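Local atomic coordinates of viral interleukin-10 homolog (Human herpesvirus 5, PDB entry 1LQS), a protein that acts as a secreted cytokine mimic, binding the human IL-10 receptor in competition with human IL-10 and inducing immunosuppressive signalling that the virus exploits. Residues C[36-39]-C[40-44]; C[63-66]-C[67-71]; C[140-143]-C[144-147]. One frame throughout, in Å; residues are numbered along the deposited sequence.

In the fold
All three interactions are local, each between neighbouring turns of one helix. Interaction 2, in helix 62-84, is buried, its centre about 4 Å from that of the chain; it pairs leucines with V65 and M66, holds a salt bridge within the helix, and meets helix 89-106 through D67 and L70. Interactions 1 and 3 lie on opposite sides of the chain's centre, their own centres about 58 Å apart. Interaction 1, ending helix 25-42, is partly buried and mixes apolar packing with polar ends. Interaction 3, starting helix 142-155, is buried, with the second subunit and another protein's chain both against it. Q43 bonds S140 and, weakly, D143 of the second subunit, so interactions 1 and 3 meet across the dimer.

Interaction 1. Residues C[36-39]-C[40-44]; sequences HRVK and PTLQR
K39 and Q43 meet one turn apart where helix 25-42 runs out, aliphatic chain against amide. The lysine leaves with CG anti to its backbone N (chi1 -163°) and stays extended, and this lays its methylenes beside the glutamine amide: OE1 of Q43 is 3.4 Å from CG of K39. Q43 N donates to O of K39 at 2.9 Å, although Q43 is itself the first residue to leave helical geometry. Beside this pair, CG2 of V38 packs on CG of L42 at 3.9 Å and more distantly on CB of T41. O of V38 takes N of L42 at 3.2 Å in a nearly straight bond (166°), and N of T41 only weakly. P40 has no N-H to give, and the helix is kinked there. The solvent side is loose: H36 and R37 are exposed and point away. The polar tips are covered by other chains: K39 NZ forms a salt bridge with an acidic side chain of another protein's chain, Q43 OE1 a hydrogen bond with that protein's backbone, and Q43 NE2 one with S140 O of the second subunit. V38, T41 and L42 pack on L88, in the loop between helices 62-84 and 89-106.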
ATOM      1  N   HIS C  36      11.902  -3.698  31.387  1.00 36.29           N
ATOM      2  CA  HIS C  36      11.192  -4.418  32.430  1.00 35.28           C
ATOM      3  C   HIS C  36      11.667  -4.014  33.829  1.00 34.84           C
ATOM      4  O   HIS C  36      10.875  -3.943  34.759  1.00 34.19           O
ATOM      5  CB  HIS C  36      11.367  -5.928  32.230  1.00 34.77           C
ATOM      6  CG  HIS C  36      10.787  -6.758  33.336  1.00 36.28           C
ATOM      7  ND1 HIS C  36       9.430  -6.945  33.496  1.00 37.39           N
ATOM      8  CD2 HIS C  36      11.377  -7.410  34.365  1.00 35.14           C
ATOM      9  CE1 HIS C  36       9.209  -7.673  34.576  1.00 34.76           C
ATOM     10  NE2 HIS C  36      10.373  -7.968  35.121  1.00 35.92           N
ATOM     11  N   ARG C  37      12.954  -3.729  33.969  1.00 34.94           N
ATOM     12  CA  ARG C  37      13.500  -3.372  35.271  1.00 37.97           C
ATOM     13  C   ARG C  37      12.998  -2.055  35.842  1.00 39.44           C
ATOM     14  O   ARG C  37      12.841  -1.914  37.055  1.00 38.51           O
ATOM     15  CB  ARG C  37      15.024  -3.305  35.211  1.00 38.00           C
ATOM     16  CG  ARG C  37      15.699  -4.579  34.756  1.00 40.15           C
ATOM     17  CD  ARG C  37      17.140  -4.584  35.231  1.00 43.30           C
ATOM     18  NE  ARG C  37      17.929  -3.505  34.647  1.00 45.19           N
ATOM     19  CZ  ARG C  37      18.585  -3.621  33.495  1.00 47.00           C
ATOM     20  NH1 ARG C  37      19.288  -2.597  33.014  1.00 44.49           N
ATOM     21  NH2 ARG C  37      18.544  -4.777  32.832  1.00 47.47           N
ATOM     22  N   VAL C  38      12.747  -1.101  34.956  1.00 39.68           N
ATOM     23  CA  VAL C  38      12.331   0.230  35.340  1.00 39.89           C
ATOM     24  C   VAL C  38      10.861   0.497  35.034  1.00 41.92           C
ATOM     25  O   VAL C  38      10.356   1.605  35.244  1.00 42.71           O
ATOM     26  CB  VAL C  38      13.233   1.258  34.610  1.00 40.78           C
ATOM     27  CG1 VAL C  38      13.152   1.051  33.096  1.00 40.76           C
ATOM     28  CG2 VAL C  38      12.816   2.672  34.959  1.00 43.66           C
ATOM     29  N   LYS C  39      10.172  -0.535  34.560  1.00 42.42           N
ATOM     30  CA  LYS C  39       8.764  -0.432  34.178  1.00 42.44           C
ATOM     31  C   LYS C  39       7.867   0.142  35.276  1.00 43.21           C
ATOM     32  O   LYS C  39       7.060   1.042  35.027  1.00 43.11           O
ATOM     33  CB  LYS C  39       8.263  -1.810  33.742  1.00 42.15           C
ATOM     34  CG  LYS C  39       6.983  -1.817  32.941  1.00 41.53           C
ATOM     35  CD  LYS C  39       6.624  -3.250  32.564  1.00 40.67           C
ATOM     36  CE  LYS C  39       5.358  -3.316  31.753  1.00 40.71           C
ATOM     37  NZ  LYS C  39       4.767  -4.658  31.855  1.00 40.45           N
ATOM     38  N   PRO C  40       7.982  -0.377  36.508  1.00 43.81           N
ATOM     39  CA  PRO C  40       7.128   0.170  37.568  1.00 43.90           C
ATOM     40  C   PRO C  40       7.331   1.663  37.866  1.00 42.90           C
ATOM     41  O   PRO C  40       6.393   2.342  38.271  1.00 42.89           O
ATOM     42  CB  PRO C  40       7.411  -0.751  38.769  1.00 42.89           C
ATOM     43  CG  PRO C  40       8.706  -1.412  38.435  1.00 43.85           C
ATOM     44  CD  PRO C  40       8.637  -1.618  36.951  1.00 43.31           C
ATOM     45  N   THR C  41       8.539   2.178  37.665  1.00 42.65           N
ATOM     46  CA  THR C  41       8.764   3.603  37.886  1.00 42.71           C
ATOM     47  C   THR C  41       8.091   4.405  36.765  1.00 44.38           C
ATOM     48  O   THR C  41       7.206   5.230  37.023  1.00 46.35           O
ATOM     49  CB  THR C  41      10.260   3.954  37.894  1.00 42.76           C
ATOM     50  OG1 THR C  41      10.884   3.364  39.039  1.00 43.97           O
ATOM     51  CG2 THR C  41      10.460   5.473  37.934  1.00 39.70           C
ATOM     52  N   LEU C  42       8.496   4.148  35.522  1.00 43.89           N
ATOM     53  CA  LEU C  42       7.946   4.854  34.368  1.00 43.36           C
ATOM     54  C   LEU C  42       6.443   4.739  34.211  1.00 44.54           C
ATOM     55  O   LEU C  42       5.832   5.615  33.601  1.00 46.53           O
ATOM     56  CB  LEU C  42       8.606   4.387  33.060  1.00 41.15           C
ATOM     57  CG  LEU C  42      10.120   4.579  32.928  1.00 40.46           C
ATOM     58  CD1 LEU C  42      10.563   4.287  31.509  1.00 37.54           C
ATOM     59  CD2 LEU C  42      10.480   5.998  33.308  1.00 39.39           C
ATOM     60  N   GLN C  43       5.834   3.681  34.738  1.00 44.76           N
ATOM     61  CA  GLN C  43       4.389   3.538  34.590  1.00 46.18           C
ATOM     62  C   GLN C  43       3.597   3.858  35.855  1.00 48.91           C
ATOM     63  O   GLN C  43       2.478   3.365  36.033  1.00 47.54           O
ATOM     64  CB  GLN C  43       4.026   2.129  34.100  1.00 44.83           C
ATOM     65  CG  GLN C  43       4.628   1.735  32.745  1.00 40.77           C
ATOM     66  CD  GLN C  43       4.095   0.405  32.227  1.00 38.30           C
ATOM     67  OE1 GLN C  43       3.887  -0.529  32.991  1.00 35.04           O
ATOM     68  NE2 GLN C  43       3.885   0.316  30.922  1.00 39.84           N
ATOM     69  N   ARG C  44       4.161   4.696  36.724  1.00 53.60           N
ATOM     70  CA  ARG C  44       3.468   5.062  37.958  1.00 57.93           C
ATOM     71  C   ARG C  44       2.357   6.080  37.733  1.00 58.95           C
ATOM     72  O   ARG C  44       1.180   5.749  37.890  1.00 58.50           O
ATOM     73  CB  ARG C  44       4.451   5.567  39.027  1.00 59.61           C
ATOM     74  CG  ARG C  44       4.658   4.521  40.125  1.00 63.81           C
ATOM     75  CD  ARG C  44       5.212   5.063  41.437  1.00 65.70           C
ATOM     76  NE  ARG C  44       6.565   5.595  41.309  1.00 69.38           N
ATOM     77  CZ  ARG C  44       7.444   5.630  42.306  1.00 71.37           C
ATOM     78  NH1 ARG C  44       7.101   5.156  43.501  1.00 72.11           N
ATOM     79  NH2 ARG C  44       8.655   6.147  42.119  1.00 70.82           N
TER

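Interaction 2. Residues C[63-66]-C[67-71]; sequences CSVM and DWLLR
M66 and L70 sit one turn apart in helix 62-84, part of the four-helix cytokine fold of the IL-10 family. Following M66 outward, CB lies against the peptide nitrogen of the next residue, D67. CG stands anti to the backbone N (chi1 -169°) and comes within 4.1 Å of CD1 of L70. The chain then bends at CB-CG and again at CG-SD, so SD is the elbow that turns the tip forward along the helix, and CE ends 3.9 Å from CG of L70. L70 carries the packing on to L99, Y103 and M106 of helix 89-106, while M66 also touches V57 of its own chain and Y152 of the second subunit. Next to them V65 and L69 lie side by side, CG1 of V65 4.1 Å from CG of L69. Four regular bonds hold the turn together; one runs from N of L69 to O of V65 at 2.9 Å. C63 is tied to C114 by a disulfide. The D67 carboxylate has two partners: OD1 bonds Y103 OH, and OD2 makes a salt bridge with NE of R71 at 2.7 Å, NE on its syn side and somewhat out of the carboxylate plane, OD2 nearly in the guanidinium plane.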
ATOM      1  N   CYS C  63       5.348   3.732   7.489  1.00 48.12           N
ATOM      2  CA  CYS C  63       6.784   3.893   7.321  1.00 48.05           C
ATOM      3  C   CYS C  63       7.166   5.311   7.735  1.00 47.63           C
ATOM      4  O   CYS C  63       8.165   5.541   8.404  1.00 47.61           O
ATOM      5  CB  CYS C  63       7.167   3.661   5.846  1.00 50.39           C
ATOM      6  SG  CYS C  63       6.352   4.790   4.659  1.00 52.36           S
ATOM      7  N   SER C  64       6.343   6.263   7.329  1.00 46.82           N
ATOM      8  CA  SER C  64       6.577   7.659   7.635  1.00 45.47           C
ATOM      9  C   SER C  64       6.433   7.908   9.129  1.00 44.72           C
ATOM     10  O   SER C  64       7.215   8.643   9.733  1.00 44.22           O
ATOM     11  CB  SER C  64       5.575   8.512   6.851  1.00 46.07           C
ATOM     12  OG  SER C  64       5.852   9.892   6.947  1.00 43.07           O
ATOM     13  N   VAL C  65       5.425   7.295   9.733  1.00 44.38           N
ATOM     14  CA  VAL C  65       5.200   7.490  11.163  1.00 43.96           C
ATOM     15  C   VAL C  65       6.257   6.766  11.985  1.00 42.46           C
ATOM     16  O   VAL C  65       6.650   7.236  13.044  1.00 42.06           O
ATOM     17  CB  VAL C  65       3.792   6.991  11.590  1.00 44.16           C
ATOM     18  CG1 VAL C  65       3.641   7.090  13.093  1.00 42.18           C
ATOM     19  CG2 VAL C  65       2.710   7.815  10.894  1.00 43.04           C
ATOM     20  N   MET C  66       6.723   5.628  11.483  1.00 42.28           N
ATOM     21  CA  MET C  66       7.724   4.844  12.189  1.00 42.53           C
ATOM     22  C   MET C  66       9.001   5.645  12.337  1.00 42.28           C
ATOM     23  O   MET C  66       9.630   5.608  13.402  1.00 43.43           O
ATOM     24  CB  MET C  66       8.017   3.532  11.448  1.00 43.22           C
ATOM     25  CG  MET C  66       8.847   2.510  12.241  1.00 43.88           C
ATOM     26  SD  MET C  66       7.949   1.681  13.603  1.00 42.85           S
ATOM     27  CE  MET C  66       8.348   2.779  14.923  1.00 44.64           C
ATOM     28  N   ASP C  67       9.383   6.368  11.281  1.00 42.30           N
ATOM     29  CA  ASP C  67      10.606   7.175  11.315  1.00 41.33           C
ATOM     30  C   ASP C  67      10.413   8.344  12.246  1.00 40.85           C
ATOM     31  O   ASP C  67      11.264   8.618  13.099  1.00 42.55           O
ATOM     32  CB  ASP C  67      10.979   7.719   9.937  1.00 41.87           C
ATOM     33  CG  ASP C  67      12.428   8.216   9.882  1.00 44.33           C
ATOM     34  OD1 ASP C  67      13.333   7.352   9.848  1.00 44.75           O
ATOM     35  OD2 ASP C  67      12.667   9.455   9.887  1.00 43.04           O
ATOM     36  N   TRP C  68       9.290   9.035  12.079  1.00 39.55           N
ATOM     37  CA  TRP C  68       8.987  10.176  12.919  1.00 37.56           C
ATOM     38  C   TRP C  68       9.141   9.782  14.367  1.00 36.06           C
ATOM     39  O   TRP C  68       9.899  10.423  15.105  1.00 35.77           O
ATOM     40  CB  TRP C  68       7.556  10.685  12.698  1.00 38.61           C
ATOM     41  CG  TRP C  68       7.299  11.960  13.452  1.00 39.36           C
ATOM     42  CD1 TRP C  68       7.798  13.199  13.154  1.00 39.30           C
ATOM     43  CD2 TRP C  68       6.570  12.108  14.677  1.00 39.30           C
ATOM     44  NE1 TRP C  68       7.430  14.105  14.119  1.00 39.92           N
ATOM     45  CE2 TRP C  68       6.675  13.463  15.067  1.00 40.23           C
ATOM     46  CE3 TRP C  68       5.841  11.229  15.487  1.00 40.77           C
ATOM     47  CZ2 TRP C  68       6.079  13.960  16.234  1.00 41.55           C
ATOM     48  CZ3 TRP C  68       5.244  11.728  16.656  1.00 42.11           C
ATOM     49  CH2 TRP C  68       5.372  13.081  17.013  1.00 42.00           C
ATOM     50  N   LEU C  69       8.424   8.728  14.764  1.00 34.28           N
ATOM     51  CA  LEU C  69       8.462   8.245  16.139  1.00 34.52           C
ATOM     52  C   LEU C  69       9.863   7.971  16.647  1.00 36.26           C
ATOM     53  O   LEU C  69      10.279   8.528  17.672  1.00 37.30           O
ATOM     54  CB  LEU C  69       7.623   6.989  16.294  1.00 34.04           C
ATOM     55  CG  LEU C  69       6.110   7.211  16.372  1.00 36.56           C
ATOM     56  CD1 LEU C  69       5.422   5.886  16.723  1.00 32.40           C
ATOM     57  CD2 LEU C  69       5.788   8.283  17.417  1.00 35.15           C
ATOM     58  N   LEU C  70      10.595   7.119  15.934  1.00 36.10           N
ATOM     59  CA  LEU C  70      11.952   6.776  16.328  1.00 36.77           C
ATOM     60  C   LEU C  70      12.855   8.008  16.496  1.00 38.32           C
ATOM     61  O   LEU C  70      13.695   8.059  17.408  1.00 37.61           O
ATOM     62  CB  LEU C  70      12.545   5.803  15.312  1.00 36.90           C
ATOM     63  CG  LEU C  70      11.853   4.434  15.241  1.00 36.57           C
ATOM     64  CD1 LEU C  70      12.328   3.667  14.023  1.00 34.35           C
ATOM     65  CD2 LEU C  70      12.140   3.652  16.509  1.00 35.41           C
ATOM     66  N   ARG C  71      12.680   9.002  15.629  1.00 38.75           N
ATOM     67  CA  ARG C  71      13.491  10.217  15.720  1.00 40.03           C
ATOM     68  C   ARG C  71      13.073  11.017  16.944  1.00 39.03           C
ATOM     69  O   ARG C  71      13.909  11.583  17.658  1.00 39.00           O
ATOM     70  CB  ARG C  71      13.312  11.087  14.470  1.00 41.70           C
ATOM     71  CG  ARG C  71      14.183  10.718  13.295  1.00 44.00           C
ATOM     72  CD  ARG C  71      13.683  11.365  11.998  1.00 44.83           C
ATOM     73  NE  ARG C  71      14.615  11.100  10.906  1.00 47.83           N
ATOM     74  CZ  ARG C  71      15.801  11.693  10.779  1.00 47.41           C
ATOM     75  NH1 ARG C  71      16.184  12.590  11.668  1.00 48.98           N
ATOM     76  NH2 ARG C  71      16.612  11.375   9.782  1.00 47.31           N
TER

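Interaction 3. Residues C[140-143]-C[144-147]; sequences SELD and TLFS
L142 and F146 make the apolar side of the first turn of helix 142-155, and D143 and T144 its polar side. The backbone oxygen of L142 sits over one face of the F146 ring, while the leucine side chain reaches the far end of the ring, CB lying 3.7 Å from CZ of F146. That same oxygen accepts N of F146 at 3.0 Å, with the donor tilted 28° from the carbonyl plane. CD2 of L142 also touches CD2 of L145 at 4.1 Å. On the polar side, D143 has CG between its backbone N and carbonyl carbon (chi1 59°); the carboxylate therefore folds back, and OD1 comes 2.8 Å from N of T144 in a weak hydrogen bond. T144 in turn packs its CB 4.2 Å from CB of E141. O of E141, at the N-cap position, takes N of L145 at 2.8 Å in an almost straight bond. F35 of the second subunit covers L142 and D143. Acidic groups at the start of a helix would probably interact favourably with the helix dipole, and here they divide the work: E141 bonds the second subunit, OE1 to W51 N and OE2 to L52 N, whereas D143 OD2 pairs with a basic side chain of another protein's chain in a salt bridge, consistent with a receptor-binding surface, and only weakly with Q43 of the second subunit.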
ATOM      1  N   SER C 140       9.267  14.422 -24.443  1.00 39.83           N
ATOM      2  CA  SER C 140       8.779  13.395 -25.351  1.00 39.07           C
ATOM      3  C   SER C 140       7.645  12.609 -24.733  1.00 39.38           C
ATOM      4  O   SER C 140       6.799  12.054 -25.439  1.00 39.38           O
ATOM      5  CB  SER C 140       9.918  12.441 -25.714  1.00 40.05           C
ATOM      6  OG  SER C 140       9.486  11.088 -25.703  1.00 42.28           O
ATOM      7  N   GLU C 141       7.625  12.561 -23.406  1.00 39.57           N
ATOM      8  CA  GLU C 141       6.599  11.799 -22.707  1.00 37.89           C
ATOM      9  C   GLU C 141       5.502  12.610 -22.037  1.00 36.42           C
ATOM     10  O   GLU C 141       4.786  12.102 -21.178  1.00 36.30           O
ATOM     11  CB  GLU C 141       7.249  10.855 -21.696  1.00 38.52           C
ATOM     12  CG  GLU C 141       8.100   9.782 -22.327  1.00 40.17           C
ATOM     13  CD  GLU C 141       8.407   8.652 -21.366  1.00 43.39           C
ATOM     14  OE1 GLU C 141       9.052   7.664 -21.779  1.00 45.15           O
ATOM     15  OE2 GLU C 141       8.001   8.747 -20.190  1.00 43.29           O
ATOM     16  N   LEU C 142       5.356  13.867 -22.427  1.00 36.24           N
ATOM     17  CA  LEU C 142       4.292  14.667 -21.854  1.00 37.96           C
ATOM     18  C   LEU C 142       2.960  13.942 -22.044  1.00 39.09           C
ATOM     19  O   LEU C 142       2.074  14.042 -21.198  1.00 40.68           O
ATOM     20  CB  LEU C 142       4.234  16.045 -22.511  1.00 38.13           C
ATOM     21  CG  LEU C 142       5.185  17.080 -21.903  1.00 39.81           C
ATOM     22  CD1 LEU C 142       5.119  18.388 -22.683  1.00 38.02           C
ATOM     23  CD2 LEU C 142       4.803  17.302 -20.430  1.00 38.65           C
ATOM     24  N   ASP C 143       2.815  13.202 -23.139  1.00 38.95           N
ATOM     25  CA  ASP C 143       1.568  12.487 -23.352  1.00 41.25           C
ATOM     26  C   ASP C 143       1.369  11.412 -22.281  1.00 41.51           C
ATOM     27  O   ASP C 143       0.294  11.304 -21.696  1.00 40.92           O
ATOM     28  CB  ASP C 143       1.481  11.907 -24.789  1.00 44.37           C
ATOM     29  CG  ASP C 143       2.620  10.923 -25.148  1.00 47.13           C
ATOM     30  OD1 ASP C 143       3.687  10.920 -24.489  1.00 46.68           O
ATOM     31  OD2 ASP C 143       2.432  10.164 -26.139  1.00 46.26           O
ATOM     32  N   THR C 144       2.414  10.641 -22.005  1.00 42.80           N
ATOM     33  CA  THR C 144       2.365   9.596 -20.983  1.00 42.77           C
ATOM     34  C   THR C 144       2.129  10.244 -19.620  1.00 41.92           C
ATOM     35  O   THR C 144       1.297   9.788 -18.838  1.00 41.43           O
ATOM     36  CB  THR C 144       3.686   8.788 -20.949  1.00 42.75           C
ATOM     37  OG1 THR C 144       3.826   8.055 -22.174  1.00 44.78           O
ATOM     38  CG2 THR C 144       3.696   7.819 -19.783  1.00 42.51           C
ATOM     39  N   LEU C 145       2.859  11.315 -19.336  1.00 40.76           N
ATOM     40  CA  LEU C 145       2.682  12.011 -18.071  1.00 41.05           C
ATOM     41  C   LEU C 145       1.211  12.391 -17.855  1.00 42.10           C
ATOM     42  O   LEU C 145       0.664  12.144 -16.783  1.00 44.72           O
ATOM     43  CB  LEU C 145       3.550  13.269 -18.022  1.00 39.06           C
ATOM     44  CG  LEU C 145       3.249  14.103 -16.783  1.00 38.31           C
ATOM     45  CD1 LEU C 145       3.830  13.392 -15.586  1.00 40.38           C
ATOM     46  CD2 LEU C 145       3.819  15.487 -16.908  1.00 36.21           C
ATOM     47  N   PHE C 146       0.574  12.988 -18.863  1.00 41.35           N
ATOM     48  CA  PHE C 146      -0.829  13.383 -18.752  1.00 39.57           C
ATOM     49  C   PHE C 146      -1.760  12.220 -18.468  1.00 39.06           C
ATOM     50  O   PHE C 146      -2.863  12.417 -17.951  1.00 39.26           O
ATOM     51  CB  PHE C 146      -1.321  14.056 -20.029  1.00 40.51           C
ATOM     52  CG  PHE C 146      -0.504  15.224 -20.452  1.00 42.03           C
ATOM     53  CD1 PHE C 146       0.161  16.005 -19.508  1.00 40.67           C
ATOM     54  CD2 PHE C 146      -0.393  15.549 -21.802  1.00 40.83           C
ATOM     55  CE1 PHE C 146       0.924  17.079 -19.900  1.00 40.11           C
ATOM     56  CE2 PHE C 146       0.372  16.629 -22.202  1.00 40.87           C
ATOM     57  CZ  PHE C 146       1.033  17.393 -21.253  1.00 41.68           C
ATOM     58  N   SER C 147      -1.341  11.012 -18.834  1.00 37.82           N
ATOM     59  CA  SER C 147      -2.169   9.832 -18.593  1.00 37.44           C
ATOM     60  C   SER C 147      -1.979   9.384 -17.157  1.00 36.33           C
ATOM     61  O   SER C 147      -2.940   9.093 -16.446  1.00 35.90           O
ATOM     62  CB  SER C 147      -1.789   8.696 -19.537  1.00 36.35           C
ATOM     63  OG  SER C 147      -2.292   8.932 -20.840  1.00 39.19           O
TER